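Local coordinates for protein type III effector XopAI (Xanthomonas citri, PDB 6K93) that has a mono-ADP-ribosyltransferase fold and is a type III effector of a plant pathogen that probably binds arginine-containing peptides through that domain, at residues K124-T129 / L197-C202. Sequence-based numbering, arbitrary orientation.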
ATOM      1  N   LYS A 124       7.469   9.172   8.980  1.00 14.00           N
ATOM      2  CA  LYS A 124       8.869   9.028   9.383  1.00 14.30           C
ATOM      3  C   LYS A 124       8.970   8.392  10.770  1.00 14.04           C
ATOM      4  O   LYS A 124       9.734   7.441  10.973  1.00 14.51           O
ATOM      5  CB  LYS A 124       9.582  10.389   9.359  1.00 14.79           C
ATOM      6  CG  LYS A 124      11.005  10.338   9.883  1.00 15.42           C
ATOM      7  CD  LYS A 124      11.689  11.672   9.837  1.00 17.33           C
ATOM      8  CE  LYS A 124      13.122  11.514  10.292  1.00 21.99           C
ATOM      9  NZ  LYS A 124      13.873  12.790  10.220  1.00 27.08           N
ATOM     10  N   THR A 125       8.200   8.904  11.738  1.00 13.60           N
ATOM     11  CA  THR A 125       8.225   8.294  13.061  1.00 13.37           C
ATOM     12  C   THR A 125       7.772   6.845  13.009  1.00 13.50           C
ATOM     13  O   THR A 125       8.397   5.969  13.616  1.00 14.38           O
ATOM     14  CB  THR A 125       7.347   9.066  14.025  1.00 14.03           C
ATOM     15  OG1 THR A 125       7.910  10.351  14.198  1.00 13.84           O
ATOM     16  CG2 THR A 125       7.266   8.354  15.384  1.00 16.23           C
ATOM     17  N   ALA A 126       6.694   6.564  12.278  1.00 12.76           N
ATOM     18  CA  ALA A 126       6.185   5.199  12.215  1.00 12.39           C
ATOM     19  C   ALA A 126       7.235   4.243  11.684  1.00 12.36           C
ATOM     20  O   ALA A 126       7.407   3.142  12.217  1.00 12.47           O
ATOM     21  CB  ALA A 126       4.926   5.141  11.350  1.00 12.58           C
ATOM     22  N   LEU A 127       7.919   4.627  10.610  1.00 12.71           N
ATOM     23  CA  LEU A 127       8.907   3.731  10.033  1.00 12.54           C
ATOM     24  C   LEU A 127      10.086   3.537  10.979  1.00 12.02           C
ATOM     25  O   LEU A 127      10.511   2.405  11.223  1.00 13.30           O
ATOM     26  CB  LEU A 127       9.375   4.253   8.679  1.00 12.62           C
ATOM     27  CG  LEU A 127      10.199   3.235   7.880  1.00 15.60           C
ATOM     28  CD1 LEU A 127       9.956   3.374   6.382  1.00 16.84           C
ATOM     29  CD2 LEU A 127      11.693   3.401   8.193  1.00 16.96           C
ATOM     30  N   ILE A 128      10.615   4.627  11.538  1.00 11.74           N
ATOM     31  CA  ILE A 128      11.815   4.510  12.354  1.00 12.38           C
ATOM     32  C   ILE A 128      11.538   3.742  13.645  1.00 13.98           C
ATOM     33  O   ILE A 128      12.416   3.011  14.130  1.00 13.61           O
ATOM     34  CB  ILE A 128      12.408   5.912  12.591  1.00 13.80           C
ATOM     35  CG1 ILE A 128      12.956   6.438  11.269  1.00 14.20           C
ATOM     36  CG2 ILE A 128      13.480   5.865  13.682  1.00 14.70           C
ATOM     37  CD1 ILE A 128      13.389   7.871  11.280  1.00 14.28           C
ATOM     38  N   THR A 129      10.328   3.854  14.198  1.00 13.86           N
ATOM     39  CA  THR A 129       9.997   3.208  15.468  1.00 14.08           C
ATOM     40  C   THR A 129       9.322   1.847  15.301  1.00 13.94           C
ATOM     41  O   THR A 129       8.905   1.249  16.301  1.00 15.59           O
ATOM     42  CB  THR A 129       9.070   4.111  16.301  1.00 14.90           C
ATOM     43  OG1 THR A 129       7.798   4.233  15.661  1.00 15.30           O
ATOM     44  CG2 THR A 129       9.678   5.469  16.533  1.00 15.56           C
ATOM     45  N   LEU A 197      -1.711   3.334  10.169  1.00 12.61           N
ATOM     46  CA  LEU A 197      -2.450   4.460   9.604  1.00 13.23           C
ATOM     47  C   LEU A 197      -1.504   5.497   9.014  1.00 13.36           C
ATOM     48  O   LEU A 197      -1.774   6.070   7.955  1.00 12.84           O
ATOM     49  CB  LEU A 197      -3.354   5.094  10.672  1.00 14.35           C
ATOM     50  CG  LEU A 197      -4.484   4.194  11.145  1.00 16.42           C
ATOM     51  CD1 LEU A 197      -5.130   4.812  12.371  1.00 18.59           C
ATOM     52  CD2 LEU A 197      -5.515   3.941  10.063  1.00 15.98           C
ATOM     53  N   ALA A 198      -0.375   5.746   9.680  1.00 13.42           N
ATOM     54  CA  ALA A 198       0.596   6.705   9.175  1.00 14.16           C
ATOM     55  C   ALA A 198       1.223   6.214   7.872  1.00 14.37           C
ATOM     56  O   ALA A 198       1.363   6.977   6.921  1.00 15.30           O
ATOM     57  CB  ALA A 198       1.675   6.952  10.239  1.00 13.97           C
ATOM     58  N   PHE A 199       1.608   4.938   7.814  1.00 12.75           N
ATOM     59  CA  PHE A 199       2.092   4.346   6.574  1.00 12.41           C
ATOM     60  C   PHE A 199       1.047   4.506   5.464  1.00 11.64           C
ATOM     61  O   PHE A 199       1.361   4.870   4.322  1.00 11.64           O
ATOM     62  CB  PHE A 199       2.351   2.837   6.778  1.00 14.53           C
ATOM     63  CG  PHE A 199       3.771   2.456   7.105  1.00 16.46           C
ATOM     64  CD1 PHE A 199       4.334   2.771   8.343  1.00 17.83           C
ATOM     65  CD2 PHE A 199       4.525   1.734   6.215  1.00 16.85           C
ATOM     66  CE1 PHE A 199       5.646   2.393   8.659  1.00 17.35           C
ATOM     67  CE2 PHE A 199       5.833   1.356   6.512  1.00 16.25           C
ATOM     68  CZ  PHE A 199       6.388   1.675   7.727  1.00 17.27           C
ATOM     69  N   ALA A 200      -0.213   4.186   5.779  1.00 11.34           N
ATOM     70  CA  ALA A 200      -1.260   4.160   4.760  1.00 12.31           C
ATOM     71  C   ALA A 200      -1.402   5.507   4.072  1.00 12.06           C
ATOM     72  O   ALA A 200      -1.563   5.572   2.846  1.00 11.91           O
ATOM     73  CB  ALA A 200      -2.582   3.723   5.396  1.00 12.59           C
ATOM     74  N   LYS A 201      -1.359   6.604   4.839  1.00 11.29           N
ATOM     75  CA  LYS A 201      -1.577   7.913   4.235  1.00 12.01           C
ATOM     76  C   LYS A 201      -0.528   8.213   3.180  1.00 12.64           C
ATOM     77  O   LYS A 201      -0.838   8.771   2.129  1.00 12.78           O
ATOM     78  CB  LYS A 201      -1.576   8.992   5.322  1.00 12.63           C
ATOM     79  CG  LYS A 201      -2.708   8.815   6.304  1.00 13.93           C
ATOM     80  CD  LYS A 201      -2.623   9.791   7.452  1.00 16.26           C
ATOM     81  CE  LYS A 201      -3.686   9.465   8.473  1.00 19.27           C
ATOM     82  NZ  LYS A 201      -3.446  10.177   9.772  1.00 21.89           N
ATOM     83  N   CYS A 202       0.717   7.874   3.445  1.00 12.07           N
ATOM     84  CA  CYS A 202       1.776   8.182   2.494  1.00 11.81           C
ATOM     85  C   CYS A 202       1.787   7.230   1.303  1.00 11.85           C
ATOM     86  O   CYS A 202       2.073   7.665   0.183  1.00 12.00           O
ATOM     87  CB  CYS A 202       3.118   8.203   3.213  1.00 12.12           C
ATOM     88  SG  CYS A 202       3.279   9.696   4.234  1.00 13.91           S
TER
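Ala126 and Ala198 meet methyl to methyl, CB to CB at 3.9 Å, where the helical segments 124-128 and 197-202 come nearest. The axes of these short segments pass 8.9 Å apart, their directions 123° apart. Beside this pair Phe199 reaches across to the other helix. Ala126 CB touches its ring at the edge, near the ring plane, 3.9 Å from Phe199 CD1, so one methyl group serves both partners. Further out, the outer ring atoms come obliquely to the backbone of Leu127, with Phe199 CE1 3.7 Å from Leu127 N. The Leu127 side chain crosses Phe199 at about a right angle; with CG anti to the backbone N (chi1 -168°), Leu127 CG comes to 4.1 Å from Phe199 CZ. The side-chain contacts are apolar, all four touching residues are buried, and no hydrogen bond joins the segments. Thr129 OG1 donates to Thr125 O at 2.7 Å from above the carbonyl plane and is also hydrogen-bonded to His195 NE2 of helix 194-209. Phe123 packs edge-to-face with Phe199. Ala173 of helix 165-174 touches both Leu127 and Phe199, while Met146 of helix 136-156 touches Leu127, placing the crossing of helices 117-128 and 194-209 inside the helical part that precedes the strands of this mono-ADP-ribosyltransferase-fold chain.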